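Local structure of sepf-like protein (Archaeoglobus fulgidus, 3ZIE) at residues I21-K35 with G63-K75. The protein probably serves, like the SepF proteins it resembles, as a membrane anchor for the FtsZ ring in cell division. The protein carries 1 engineered substitution. Residues are numbered along the deposited sequence; the frame is centred on the assembly and turned at random.
Sequences IYDGNIVVADIAFIK and GEDYVIMTPTGIK. Engineered in segment 63-75: M69 (natural residue Ile).
V27 and A29 of strand 26-30 pair with M69 and V67 of strand 66-70, the two antiparallel central strands of the mixed sheet in this compact alpha/beta domain. Each pair is closed by two backbone bonds, among them M69 N to V27 O at 2.8 Å and A29 N to V67 O at 2.9 Å. V27, A29, V67 and M69 face the helices: V27 packs on I17, and the engineered selenomethionine M69 reaches I17 and L48. Beta-branched V27 and V67 suit an extended strand and a buried apolar layer.

On the other face I26 and V28 touch I68, L62 of the second subunit packs on V28 and Y66, and I26 packs on I26 of the second subunit. The Y66 ring has CD1 against V28 CG1 (3.9 Å), while its CE1 lies 3.6 Å from D30 CB. D30 OD1 lies over one ring face, toward its rim, the carboxylate and ring planes 29° apart. With CG anti to the backbone N (chi1 -174°), OD1 also accepts A32 N from above the carboxylate plane, an Asx turn at the strand's end.

At the opposite end P71, which has no N-H to offer, sets CG near G24 O and CD near N25 O (3.4 Å each). G24, with positive phi, closes a Schellman motif after helix 14-22; a CB there would be jammed against the preceding carbonyl O.

K35 CB points toward 63-75. CG approaches E64 O; CD touches both E64 O and D65 OD1; CE nears E64 OE1. Bends at chi3 (83°) and chi4 bring NZ to two oxygens of one residue: it bonds E64 O at 2.7 Å, on a lone pair, and forms a salt bridge with E64 OE1 at 3.2 Å, met on its anti side but tilted out of the carboxylate plane.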
loop_
_atom_site.group_PDB
_atom_site.type_symbol
_atom_site.label_atom_id
_atom_site.label_comp_id
_atom_site.label_asym_id
_atom_site.label_seq_id
_atom_site.Cartn_x
_atom_site.Cartn_y
_atom_site.Cartn_z
ATOM N N ILE B 21 7.368 11.194 -4.053
ATOM C CA ILE B 21 6.067 11.717 -4.508
ATOM C C ILE B 21 6.231 12.703 -5.687
ATOM O O ILE B 21 5.515 12.582 -6.718
ATOM C CB ILE B 21 5.265 12.365 -3.291
ATOM C CG1 ILE B 21 4.878 11.275 -2.269
ATOM C CG2 ILE B 21 3.997 13.109 -3.801
ATOM C CD1 ILE B 21 3.782 10.248 -2.790
ATOM N N TYR B 22 7.181 13.640 -5.550
ATOM C CA TYR B 22 7.520 14.570 -6.620
ATOM C C TYR B 22 8.032 13.827 -7.847
ATOM O O TYR B 22 7.869 14.304 -8.957
ATOM C CB TYR B 22 8.541 15.653 -6.144
ATOM C CG TYR B 22 7.891 16.741 -5.269
ATOM C CD1 TYR B 22 6.862 17.504 -5.757
ATOM C CD2 TYR B 22 8.304 16.985 -3.955
ATOM C CE1 TYR B 22 6.219 18.489 -4.967
ATOM C CE2 TYR B 22 7.661 17.994 -3.154
ATOM C CZ TYR B 22 6.616 18.711 -3.687
ATOM O OH TYR B 22 5.966 19.719 -2.986
ATOM N N ASP B 23 8.623 12.655 -7.659
ATOM C CA ASP B 23 9.101 11.840 -8.782
ATOM C C ASP B 23 7.953 11.041 -9.454
ATOM O O ASP B 23 8.185 10.282 -10.392
ATOM C CB ASP B 23 10.200 10.852 -8.338
ATOM C CG ASP B 23 11.539 11.495 -8.097
ATOM O OD1 ASP B 23 11.834 12.588 -8.587
ATOM O OD2 ASP B 23 12.305 10.880 -7.356
ATOM N N GLY B 24 6.730 11.178 -8.923
ATOM C CA GLY B 24 5.577 10.493 -9.484
ATOM C C GLY B 24 5.393 9.081 -8.931
ATOM O O GLY B 24 4.623 8.278 -9.503
ATOM N N ASN B 25 6.134 8.759 -7.871
ATOM C CA ASN B 25 6.043 7.444 -7.199
ATOM C C ASN B 25 5.077 7.440 -6.004
ATOM O O ASN B 25 4.678 8.517 -5.528
ATOM C CB ASN B 25 7.447 6.952 -6.829
ATOM C CG ASN B 25 8.332 6.799 -8.059
ATOM O OD1 ASN B 25 9.523 7.230 -8.077
ATOM N ND2 ASN B 25 7.777 6.210 -9.102
ATOM N N ILE B 26 4.725 6.229 -5.527
ATOM C CA ILE B 26 3.759 6.019 -4.429
ATOM C C ILE B 26 4.591 5.639 -3.201
ATOM O O ILE B 26 5.561 4.853 -3.315
ATOM C CB ILE B 26 2.745 4.931 -4.775
ATOM C CG1 ILE B 26 1.855 5.417 -5.958
ATOM C CG2 ILE B 26 1.851 4.454 -3.503
ATOM C CD1 ILE B 26 1.134 4.320 -6.673
ATOM N N VAL B 27 4.251 6.214 -2.047
ATOM C CA VAL B 27 4.922 5.845 -0.804
ATOM C C VAL B 27 3.912 5.302 0.187
ATOM O O VAL B 27 2.847 5.925 0.399
ATOM C CB VAL B 27 5.621 7.048 -0.143
ATOM C CG1 VAL B 27 6.242 6.636 1.213
ATOM C CG2 VAL B 27 6.672 7.641 -1.076
ATOM N N VAL B 28 4.229 4.143 0.764
ATOM C CA VAL B 28 3.451 3.600 1.865
ATOM C C VAL B 28 4.349 3.797 3.094
ATOM O O VAL B 28 5.466 3.275 3.183
ATOM C CB VAL B 28 3.056 2.130 1.645
ATOM C CG1 VAL B 28 2.192 1.579 2.879
ATOM C CG2 VAL B 28 2.194 2.002 0.380
ATOM N N ALA B 29 3.899 4.629 4.025
ATOM C CA ALA B 29 4.732 4.983 5.196
ATOM C C ALA B 29 4.281 4.258 6.458
ATOM O O ALA B 29 3.072 4.274 6.821
ATOM C CB ALA B 29 4.701 6.509 5.388
ATOM N N ASP B 30 5.244 3.608 7.137
ATOM C CA ASP B 30 4.964 2.949 8.394
ATOM C C ASP B 30 5.178 3.980 9.475
ATOM O O ASP B 30 6.286 4.499 9.586
ATOM C CB ASP B 30 5.932 1.775 8.608
ATOM C CG ASP B 30 5.589 0.951 9.847
ATOM O OD1 ASP B 30 4.668 1.304 10.593
ATOM O OD2 ASP B 30 6.219 -0.114 10.074
ATOM N N ILE B 31 4.121 4.309 10.224
ATOM C CA ILE B 31 4.254 5.281 11.330
ATOM C C ILE B 31 4.166 4.636 12.725
ATOM O O ILE B 31 4.045 5.379 13.732
ATOM C CB ILE B 31 3.168 6.437 11.254
ATOM C CG1 ILE B 31 1.756 5.806 11.261
ATOM C CG2 ILE B 31 3.591 7.434 10.091
ATOM C CD1 ILE B 31 0.544 6.699 11.283
ATOM N N ALA B 32 4.214 3.288 12.784
ATOM C CA ALA B 32 4.025 2.563 14.057
ATOM C C ALA B 32 4.898 3.111 15.156
ATOM O O ALA B 32 4.458 3.227 16.323
ATOM C CB ALA B 32 4.343 1.037 13.859
ATOM N N PHE B 33 6.139 3.435 14.785
ATOM C CA PHE B 33 7.162 3.768 15.760
ATOM C C PHE B 33 6.916 5.053 16.517
ATOM O O PHE B 33 7.459 5.243 17.639
ATOM C CB PHE B 33 8.566 3.820 15.130
ATOM C CG PHE B 33 9.679 3.871 16.162
ATOM C CD1 PHE B 33 9.938 2.753 16.991
ATOM C CD2 PHE B 33 10.440 5.060 16.356
ATOM C CE1 PHE B 33 10.969 2.798 17.987
ATOM C CE2 PHE B 33 11.475 5.108 17.318
ATOM C CZ PHE B 33 11.743 3.978 18.129
ATOM N N ILE B 34 6.179 5.965 15.870
ATOM C CA ILE B 34 5.978 7.296 16.414
ATOM C C ILE B 34 4.520 7.505 16.795
ATOM O O ILE B 34 4.133 8.639 17.096
ATOM C CB ILE B 34 6.422 8.413 15.411
ATOM C CG1 ILE B 34 5.640 8.340 14.073
ATOM C CG2 ILE B 34 7.916 8.386 15.182
ATOM C CD1 ILE B 34 5.795 9.578 13.102
ATOM N N LYS B 35 3.705 6.447 16.787
ATOM C CA LYS B 35 2.304 6.588 17.176
ATOM C C LYS B 35 2.154 7.065 18.632
ATOM O O LYS B 35 1.147 7.670 18.986
ATOM C CB LYS B 35 1.504 5.314 16.959
ATOM C CG LYS B 35 0.857 5.223 15.553
ATOM C CD LYS B 35 -0.185 4.154 15.507
ATOM C CE LYS B 35 -1.521 4.609 16.042
ATOM N NZ LYS B 35 -2.504 4.866 14.935
ATOM N N GLY B 63 -5.093 0.761 8.094
ATOM C CA GLY B 63 -5.073 0.303 9.492
ATOM C C GLY B 63 -4.585 1.394 10.450
ATOM O O GLY B 63 -4.755 2.600 10.225
ATOM N N GLU B 64 -3.922 0.951 11.500
ATOM C CA GLU B 64 -3.410 1.835 12.559
ATOM C C GLU B 64 -2.024 2.346 12.287
ATOM O O GLU B 64 -1.632 3.378 12.826
ATOM C CB GLU B 64 -3.319 1.040 13.889
ATOM C CG GLU B 64 -4.642 0.598 14.441
ATOM C CD GLU B 64 -5.207 1.613 15.415
ATOM O OE1 GLU B 64 -4.909 2.825 15.264
ATOM O OE2 GLU B 64 -5.937 1.190 16.349
ATOM N N ASP B 65 -1.246 1.614 11.498
ATOM C CA ASP B 65 0.187 1.835 11.517
ATOM C C ASP B 65 0.798 2.358 10.237
ATOM O O ASP B 65 1.995 2.628 10.204
ATOM C CB ASP B 65 0.902 0.553 12.014
ATOM C CG ASP B 65 0.598 0.264 13.473
ATOM O OD1 ASP B 65 0.214 1.223 14.194
ATOM O OD2 ASP B 65 0.714 -0.900 13.903
ATOM N N TYR B 66 -0.011 2.463 9.173
ATOM C CA TYR B 66 0.449 2.886 7.845
ATOM C C TYR B 66 -0.386 4.039 7.286
ATOM O O TYR B 66 -1.539 4.213 7.623
ATOM C CB TYR B 66 0.356 1.736 6.809
ATOM C CG TYR B 66 1.326 0.657 7.100
ATOM C CD1 TYR B 66 2.636 0.727 6.644
ATOM C CD2 TYR B 66 0.933 -0.447 7.832
ATOM C CE1 TYR B 66 3.558 -0.298 6.948
ATOM C CE2 TYR B 66 1.852 -1.447 8.164
ATOM C CZ TYR B 66 3.159 -1.351 7.712
ATOM O OH TYR B 66 4.045 -2.353 8.031
ATOM N N VAL B 67 0.206 4.769 6.368
ATOM C CA VAL B 67 -0.492 5.800 5.611
ATOM C C VAL B 67 -0.060 5.614 4.161
ATOM O O VAL B 67 1.111 5.430 3.885
ATOM C CB VAL B 67 -0.059 7.207 6.135
ATOM C CG1 VAL B 67 -0.655 8.257 5.368
ATOM C CG2 VAL B 67 -0.611 7.398 7.548
ATOM N N ILE B 68 -0.995 5.667 3.232
ATOM C CA ILE B 68 -0.677 5.508 1.813
ATOM C C ILE B 68 -0.686 6.909 1.205
ATOM O O ILE B 68 -1.651 7.667 1.383
ATOM C CB ILE B 68 -1.707 4.647 1.073
ATOM C CG1 ILE B 68 -1.832 3.229 1.664
ATOM C CG2 ILE B 68 -1.332 4.562 -0.411
ATOM C CD1 ILE B 68 -3.141 2.465 1.239
HETATM N N MSE B 69 0.382 7.251 0.499
HETATM C CA MSE B 69 0.482 8.557 -0.145
HETATM C C MSE B 69 0.646 8.405 -1.627
HETATM O O MSE B 69 1.532 7.655 -2.081
HETATM C CB MSE B 69 1.708 9.272 0.440
HETATM C CG MSE B 69 1.485 9.515 1.970
HETATM SE SE MSE B 69 2.993 10.595 2.269
HETATM C CE MSE B 69 1.860 12.130 1.268
ATOM N N THR B 70 -0.171 9.120 -2.408
ATOM C CA THR B 70 -0.075 8.974 -3.876
ATOM C C THR B 70 0.334 10.293 -4.538
ATOM O O THR B 70 0.049 11.378 -3.966
ATOM C CB THR B 70 -1.394 8.536 -4.492
ATOM O OG1 THR B 70 -2.418 9.459 -4.132
ATOM C CG2 THR B 70 -1.800 7.134 -3.989
ATOM N N PRO B 71 0.956 10.214 -5.735
ATOM C CA PRO B 71 1.338 11.411 -6.436
ATOM C C PRO B 71 0.199 11.935 -7.315
ATOM O O PRO B 71 -0.896 11.339 -7.352
ATOM C CB PRO B 71 2.482 10.911 -7.342
ATOM C CG PRO B 71 1.956 9.510 -7.760
ATOM C CD PRO B 71 1.467 8.991 -6.427
ATOM N N THR B 72 0.460 13.022 -8.045
ATOM C CA THR B 72 -0.610 13.702 -8.807
ATOM C C THR B 72 -1.336 12.675 -9.679
ATOM O O THR B 72 -0.675 11.856 -10.362
ATOM C CB THR B 72 0.013 14.768 -9.731
ATOM O OG1 THR B 72 0.907 15.581 -8.965
ATOM C CG2 THR B 72 -1.078 15.685 -10.421
ATOM N N GLY B 73 -2.670 12.702 -9.640
ATOM C CA GLY B 73 -3.496 11.924 -10.599
ATOM C C GLY B 73 -3.623 10.445 -10.230
ATOM O O GLY B 73 -4.120 9.645 -11.043
ATOM N N ILE B 74 -3.112 10.052 -9.064
ATOM C CA ILE B 74 -3.354 8.673 -8.553
ATOM C C ILE B 74 -4.150 8.874 -7.276
ATOM O O ILE B 74 -3.807 9.723 -6.450
ATOM C CB ILE B 74 -2.054 7.808 -8.368
ATOM C CG1 ILE B 74 -1.299 7.653 -9.723
ATOM C CG2 ILE B 74 -2.397 6.430 -7.691
ATOM C CD1 ILE B 74 0.124 6.962 -9.688
ATOM N N LYS B 75 -5.297 8.205 -7.185
ATOM C CA LYS B 75 -6.168 8.373 -6.019
ATOM C C LYS B 75 -6.293 7.038 -5.326
ATOM O O LYS B 75 -5.904 6.008 -5.890
ATOM C CB LYS B 75 -7.576 8.864 -6.401
ATOM C CG LYS B 75 -7.635 10.350 -6.927
ATOM C CD LYS B 75 -7.363 11.370 -5.752
ATOM C CE LYS B 75 -7.352 12.854 -6.172
ATOM N NZ LYS B 75 -8.641 13.237 -6.859
HETATM O O HOH W 1 3.445 13.986 -7.643
#